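Side-chain contacts in KLLA0C04147p (PDB 5H2A), which probably binds and transfers sterols as a member of the OSBP family, the present chain being its ankyrin-repeat domain: residues A[113-118]-A[178-183]; A[154-159]-A[173-178]. One frame throughout, in Å; residues are numbered along the deposited sequence.

Interaction 1: A[113-118]-A[178-183]; sequences VLMNHP and NPRNQE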
loop_
_atom_site.group_PDB
_atom_site.type_symbol
_atom_site.label_atom_id
_atom_site.label_comp_id
_atom_site.label_asym_id
_atom_site.label_seq_id
_atom_site.Cartn_x
_atom_site.Cartn_y
_atom_site.Cartn_z
ATOM N N VAL A 113 -4.601 -16.433 3.100
ATOM C CA VAL A 113 -5.720 -15.735 2.454
ATOM C C VAL A 113 -5.445 -14.237 2.371
ATOM O O VAL A 113 -5.669 -13.592 1.337
ATOM C CB VAL A 113 -7.027 -16.017 3.215
ATOM C CG1 VAL A 113 -8.162 -15.100 2.719
ATOM C CG2 VAL A 113 -7.430 -17.489 3.063
ATOM N N LEU A 114 -4.986 -13.647 3.472
ATOM C CA LEU A 114 -4.762 -12.206 3.485
ATOM C C LEU A 114 -3.568 -11.807 2.609
ATOM O O LEU A 114 -3.642 -10.816 1.874
ATOM C CB LEU A 114 -4.562 -11.751 4.933
ATOM C CG LEU A 114 -5.808 -11.828 5.836
ATOM C CD1 LEU A 114 -5.426 -11.465 7.280
ATOM C CD2 LEU A 114 -6.862 -10.865 5.349
ATOM N N MET A 115 -2.453 -12.556 2.681
ATOM C CA MET A 115 -1.293 -12.234 1.833
ATOM C C MET A 115 -1.633 -12.347 0.352
ATOM O O MET A 115 -1.009 -11.676 -0.480
ATOM C CB MET A 115 -0.103 -13.161 2.115
ATOM C CG MET A 115 0.573 -13.022 3.507
ATOM S SD MET A 115 1.415 -11.450 3.720
ATOM C CE MET A 115 2.873 -11.613 2.665
ATOM N N ASN A 116 -2.593 -13.206 0.003
ATOM C CA ASN A 116 -3.036 -13.334 -1.386
ATOM C C ASN A 116 -4.020 -12.259 -1.816
ATOM O O ASN A 116 -4.357 -12.195 -3.005
ATOM C CB ASN A 116 -3.651 -14.716 -1.611
ATOM C CG ASN A 116 -2.592 -15.791 -1.745
ATOM O OD1 ASN A 116 -1.434 -15.496 -2.041
ATOM N ND2 ASN A 116 -2.978 -17.043 -1.516
ATOM N N HIS A 117 -4.491 -11.418 -0.906
ATOM C CA HIS A 117 -5.400 -10.337 -1.285
ATOM C C HIS A 117 -4.655 -9.301 -2.117
ATOM O O HIS A 117 -3.635 -8.767 -1.655
ATOM C CB HIS A 117 -5.993 -9.675 -0.038
ATOM C CG HIS A 117 -7.180 -8.808 -0.320
ATOM N ND1 HIS A 117 -7.097 -7.630 -1.029
ATOM C CD2 HIS A 117 -8.479 -8.940 0.037
ATOM C CE1 HIS A 117 -8.293 -7.079 -1.108
ATOM N NE2 HIS A 117 -9.149 -7.847 -0.459
ATOM N N PRO A 118 -5.128 -8.974 -3.326
ATOM C CA PRO A 118 -4.385 -8.035 -4.191
ATOM C C PRO A 118 -4.112 -6.678 -3.570
ATOM O O PRO A 118 -3.150 -6.009 -3.981
ATOM C CB PRO A 118 -5.291 -7.890 -5.426
ATOM C CG PRO A 118 -6.343 -8.940 -5.304
ATOM C CD PRO A 118 -6.438 -9.358 -3.883
ATOM N N ASN A 178 -0.759 1.924 -5.071
ATOM C CA ASN A 178 -0.818 0.966 -3.968
ATOM C C ASN A 178 0.270 1.330 -2.968
ATOM O O ASN A 178 1.463 1.218 -3.298
ATOM C CB ASN A 178 -0.613 -0.454 -4.500
ATOM C CG ASN A 178 -0.675 -1.529 -3.415
ATOM O OD1 ASN A 178 -0.591 -1.250 -2.219
ATOM N ND2 ASN A 178 -0.807 -2.775 -3.844
ATOM N N PRO A 179 -0.073 1.754 -1.741
ATOM C CA PRO A 179 0.965 2.133 -0.768
ATOM C C PRO A 179 1.964 1.027 -0.493
ATOM O O PRO A 179 3.119 1.314 -0.148
ATOM C CB PRO A 179 0.160 2.476 0.503
ATOM C CG PRO A 179 -1.219 2.751 0.026
ATOM C CD PRO A 179 -1.434 1.895 -1.191
ATOM N N ARG A 180 1.545 -0.233 -0.605
ATOM C CA ARG A 180 2.494 -1.324 -0.431
ATOM C C ARG A 180 3.608 -1.238 -1.469
ATOM O O ARG A 180 4.777 -1.509 -1.162
ATOM C CB ARG A 180 1.772 -2.669 -0.527
ATOM C CG ARG A 180 2.649 -3.873 -0.137
ATOM C CD ARG A 180 2.083 -5.171 -0.712
ATOM N NE ARG A 180 2.672 -6.357 -0.094
ATOM C CZ ARG A 180 2.319 -7.596 -0.416
ATOM N NH1 ARG A 180 1.409 -7.786 -1.361
ATOM N NH2 ARG A 180 2.881 -8.630 0.185
ATOM N N ASN A 181 3.264 -0.859 -2.702
ATOM C CA ASN A 181 4.271 -0.796 -3.766
ATOM C C ASN A 181 5.229 0.357 -3.552
ATOM O O ASN A 181 6.424 0.247 -3.854
ATOM C CB ASN A 181 3.592 -0.677 -5.126
ATOM C CG ASN A 181 2.797 -1.894 -5.449
ATOM O OD1 ASN A 181 2.988 -2.940 -4.824
ATOM N ND2 ASN A 181 1.888 -1.784 -6.408
ATOM N N GLN A 182 4.728 1.472 -3.023
ATOM C CA GLN A 182 5.612 2.589 -2.730
ATOM C C GLN A 182 6.696 2.182 -1.736
ATOM O O GLN A 182 7.832 2.662 -1.825
ATOM C CB GLN A 182 4.781 3.768 -2.211
ATOM C CG GLN A 182 5.568 5.036 -1.920
ATOM C CD GLN A 182 6.223 5.628 -3.159
ATOM O OE1 GLN A 182 7.419 5.432 -3.403
ATOM N NE2 GLN A 182 5.442 6.367 -3.941
ATOM N N GLU A 183 6.381 1.270 -0.808
ATOM C CA GLU A 183 7.380 0.796 0.154
ATOM C C GLU A 183 8.305 -0.272 -0.434
ATOM O O GLU A 183 9.505 -0.298 -0.125
ATOM C CB GLU A 183 6.685 0.231 1.401
ATOM C CG GLU A 183 6.049 1.275 2.292
ATOM C CD GLU A 183 7.006 2.410 2.597
ATOM O OE1 GLU A 183 8.159 2.116 2.992
ATOM O OE2 GLU A 183 6.609 3.588 2.430
HETATM O O HOH W 1 1.689 -10.969 -0.809
HETATM O O HOH W 2 -0.977 -9.806 -2.507
HETATM O O HOH W 3 -0.748 -5.368 -2.320
#

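Interaction 2: A[154-159]-A[173-178]; sequences AEIAQE and NSILSN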
loop_
_atom_site.group_PDB
_atom_site.type_symbol
_atom_site.label_atom_id
_atom_site.label_comp_id
_atom_site.label_asym_id
_atom_site.label_seq_id
_atom_site.Cartn_x
_atom_site.Cartn_y
_atom_site.Cartn_z
ATOM N N ALA A 154 9.406 -9.467 -6.319
ATOM C CA ALA A 154 9.933 -9.857 -7.624
ATOM C C ALA A 154 8.942 -9.542 -8.739
ATOM O O ALA A 154 9.325 -9.021 -9.797
ATOM C CB ALA A 154 10.287 -11.345 -7.609
ATOM N N GLU A 155 7.657 -9.830 -8.519
ATOM C CA GLU A 155 6.670 -9.615 -9.565
ATOM C C GLU A 155 6.440 -8.132 -9.818
ATOM O O GLU A 155 6.428 -7.688 -10.969
ATOM C CB GLU A 155 5.364 -10.313 -9.196
ATOM C CG GLU A 155 5.497 -11.825 -9.191
ATOM C CD GLU A 155 4.218 -12.514 -8.768
ATOM O OE1 GLU A 155 3.690 -12.174 -7.683
ATOM O OE2 GLU A 155 3.741 -13.388 -9.528
ATOM N N ILE A 156 6.249 -7.341 -8.755
ATOM C CA ILE A 156 5.952 -5.927 -8.976
ATOM C C ILE A 156 7.181 -5.179 -9.502
ATOM O O ILE A 156 7.045 -4.216 -10.270
ATOM C CB ILE A 156 5.382 -5.302 -7.686
ATOM C CG1 ILE A 156 4.685 -3.981 -7.987
ATOM C CG2 ILE A 156 6.473 -5.125 -6.590
ATOM C CD1 ILE A 156 3.381 -4.168 -8.740
ATOM N N ALA A 157 8.391 -5.597 -9.122
ATOM C CA ALA A 157 9.581 -4.951 -9.681
ATOM C C ALA A 157 9.707 -5.230 -11.175
ATOM O O ALA A 157 10.143 -4.359 -11.942
ATOM C CB ALA A 157 10.842 -5.416 -8.938
ATOM N N GLN A 158 9.317 -6.433 -11.601
ATOM C CA GLN A 158 9.281 -6.747 -13.030
ATOM C C GLN A 158 8.198 -5.937 -13.741
ATOM O O GLN A 158 8.420 -5.402 -14.842
ATOM C CB GLN A 158 9.067 -8.256 -13.198
ATOM C CG GLN A 158 9.083 -8.791 -14.616
ATOM C CD GLN A 158 8.946 -10.312 -14.613
ATOM O OE1 GLN A 158 7.868 -10.847 -14.341
ATOM N NE2 GLN A 158 10.051 -11.013 -14.867
ATOM N N GLU A 159 7.027 -5.804 -13.110
ATOM C CA GLU A 159 5.964 -4.976 -13.676
ATOM C C GLU A 159 6.390 -3.507 -13.766
ATOM O O GLU A 159 6.113 -2.833 -14.769
ATOM C CB GLU A 159 4.691 -5.132 -12.839
ATOM C CG GLU A 159 3.516 -4.329 -13.377
ATOM C CD GLU A 159 2.205 -4.610 -12.640
ATOM O OE1 GLU A 159 1.200 -3.924 -12.922
ATOM O OE2 GLU A 159 2.177 -5.521 -11.788
ATOM N N ASN A 173 1.676 5.112 -12.678
ATOM C CA ASN A 173 0.849 5.731 -11.644
ATOM C C ASN A 173 0.008 4.695 -10.917
ATOM O O ASN A 173 -0.172 4.777 -9.696
ATOM C CB ASN A 173 -0.038 6.810 -12.267
ATOM C CG ASN A 173 0.693 8.119 -12.457
ATOM O OD1 ASN A 173 1.637 8.421 -11.733
ATOM N ND2 ASN A 173 0.246 8.912 -13.416
ATOM N N SER A 174 -0.529 3.724 -11.656
ATOM C CA SER A 174 -1.322 2.666 -11.038
ATOM C C SER A 174 -0.478 1.842 -10.074
ATOM O O SER A 174 -0.917 1.529 -8.954
ATOM C CB SER A 174 -1.930 1.775 -12.127
ATOM O OG SER A 174 -2.707 0.745 -11.551
ATOM N N ILE A 175 0.751 1.509 -10.473
ATOM C CA ILE A 175 1.636 0.746 -9.589
ATOM C C ILE A 175 1.871 1.502 -8.288
ATOM O O ILE A 175 1.772 0.935 -7.191
ATOM C CB ILE A 175 2.962 0.424 -10.305
ATOM C CG1 ILE A 175 2.708 -0.571 -11.442
ATOM C CG2 ILE A 175 3.960 -0.142 -9.336
ATOM C CD1 ILE A 175 3.927 -0.794 -12.359
ATOM N N LEU A 176 2.186 2.791 -8.378
ATOM C CA LEU A 176 2.499 3.515 -7.153
ATOM C C LEU A 176 1.264 3.974 -6.393
ATOM O O LEU A 176 1.410 4.492 -5.284
ATOM C CB LEU A 176 3.410 4.716 -7.454
ATOM C CG LEU A 176 4.859 4.373 -7.828
ATOM C CD1 LEU A 176 5.721 5.620 -7.739
ATOM C CD2 LEU A 176 5.426 3.276 -6.930
ATOM N N SER A 177 0.056 3.771 -6.933
ATOM C CA SER A 177 -1.145 4.095 -6.168
ATOM C C SER A 177 -1.406 3.093 -5.043
ATOM O O SER A 177 -2.211 3.380 -4.153
ATOM C CB SER A 177 -2.360 4.182 -7.100
ATOM O OG SER A 177 -2.710 2.909 -7.623
ATOM N N ASN A 178 -0.759 1.924 -5.071
ATOM C CA ASN A 178 -0.818 0.966 -3.968
ATOM C C ASN A 178 0.270 1.330 -2.968
ATOM O O ASN A 178 1.463 1.218 -3.298
ATOM C CB ASN A 178 -0.613 -0.454 -4.500
ATOM C CG ASN A 178 -0.675 -1.529 -3.415
ATOM O OD1 ASN A 178 -0.591 -1.250 -2.219
ATOM N ND2 ASN A 178 -0.807 -2.775 -3.844
#

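Interaction 1: A[113-118]-A[178-183]
Met115 and Arg180 meet where helix 108-115, part of a predicted ankyrin repeat, faces, through bridging waters, the start of helix 179-184. The arginine is a good example of a long side chain that spans the distance through water. Its first methylene, Arg180 CB, lies 3.2 Å from Asn178 OD1, the same oxygen that caps the helix by accepting from Arg180 N at 2.9 Å; that N-H comes from above the plane of the Asn178 side-chain amide. With CG anti to the backbone N (chi1 -171°) and the rest of the side chain extended, the guanidinium is carried up to Met115. Arg180 CD passes 3.3 Å from water 3, and NE pairs with Asp122 in a salt bridge. Tyr152 adds a cation-pi contact, so the positive charge has both an acid and an aromatic partner outside these two segments. At the tip, Arg180 NH2 gives a hydrogen bond of 2.8 Å to water 1, which sits in the guanidinium plane at its edge and itself donates to Met115 O at 2.8 Å. Met115 CE approaches the same nitrogen obliquely, 3.9 Å from Arg180 NH2, and the two side chains cross at about a right angle. Water 2 joins Met115 O and His117 O, accepting weakly from Arg180 NH1, which also gives water 3 a weak hydrogen bond. No direct hydrogen bond links the segments; their polar atoms are joined through water. Nearer Asn178, water 3 accepts from Asn178 ND2 at 3.0 Å and donates to Pro118 O, also at 3.0 Å.

Interaction 2: A[154-159]-A[173-178]
Ile175 reaches from helix 169-176 to Ile156 and Glu159, one turn apart on the long helix 139-165, and illustrates how a single branched residue can join two helices that are neighbours in the chain. The closest fit is at its tip: Ile175 CD1 rests 3.7 Å from Glu159 CG and 3.8 Å from Glu159 O, touching the stalk of the acid and the helix backbone behind it. With CG1 anti to its carbonyl carbon (chi1 -68°), the other branch, CG2, is left to Ile156, whose CD1 stands 4.1 Å from Ile175 CG2 as the two side chains slide past each other in opposite directions. Leu185, Phe160 and Ala163 also pack on Ile175 and complete this buried side. A valine in place of Ile175 would probably leave a gap against the Glu159 stalk, since the CD1 methyl that fills it is lost. The looser part is the carboxylate end of the partly exposed Glu159: its OE1 lies 4.0 Å from Ile175 CG1 and takes its hydrogen bond elsewhere, with His171. No polar bond crosses between the segments, so cohesion between them probably rests on dispersion and the burial of hydrocarbon.

How the interactions relate
Interactions 1 and 2 lie with their centres about 10 Å apart in an elongated chain of helices and loops without strands, and Asn178 belongs to both. Helix 108-115 precedes helix 139-165, and helix 169-176 is followed, after a short turn, by helix 179-184, which Asn178 caps. Interaction 2 is therefore the local pairing, its segments 14 residues apart at their closest ends, whereas interaction 1 reaches back some 60 residues to the ankyrin repeat and encloses it in sequence. The two also touch directly: Asn181 ND2 makes a probable hydrogen bond of 2.8 Å to Ile175 O. An apolar helix contact and a water-bridged one thus meet at one turn, joining the repeat to the later helices of the domain.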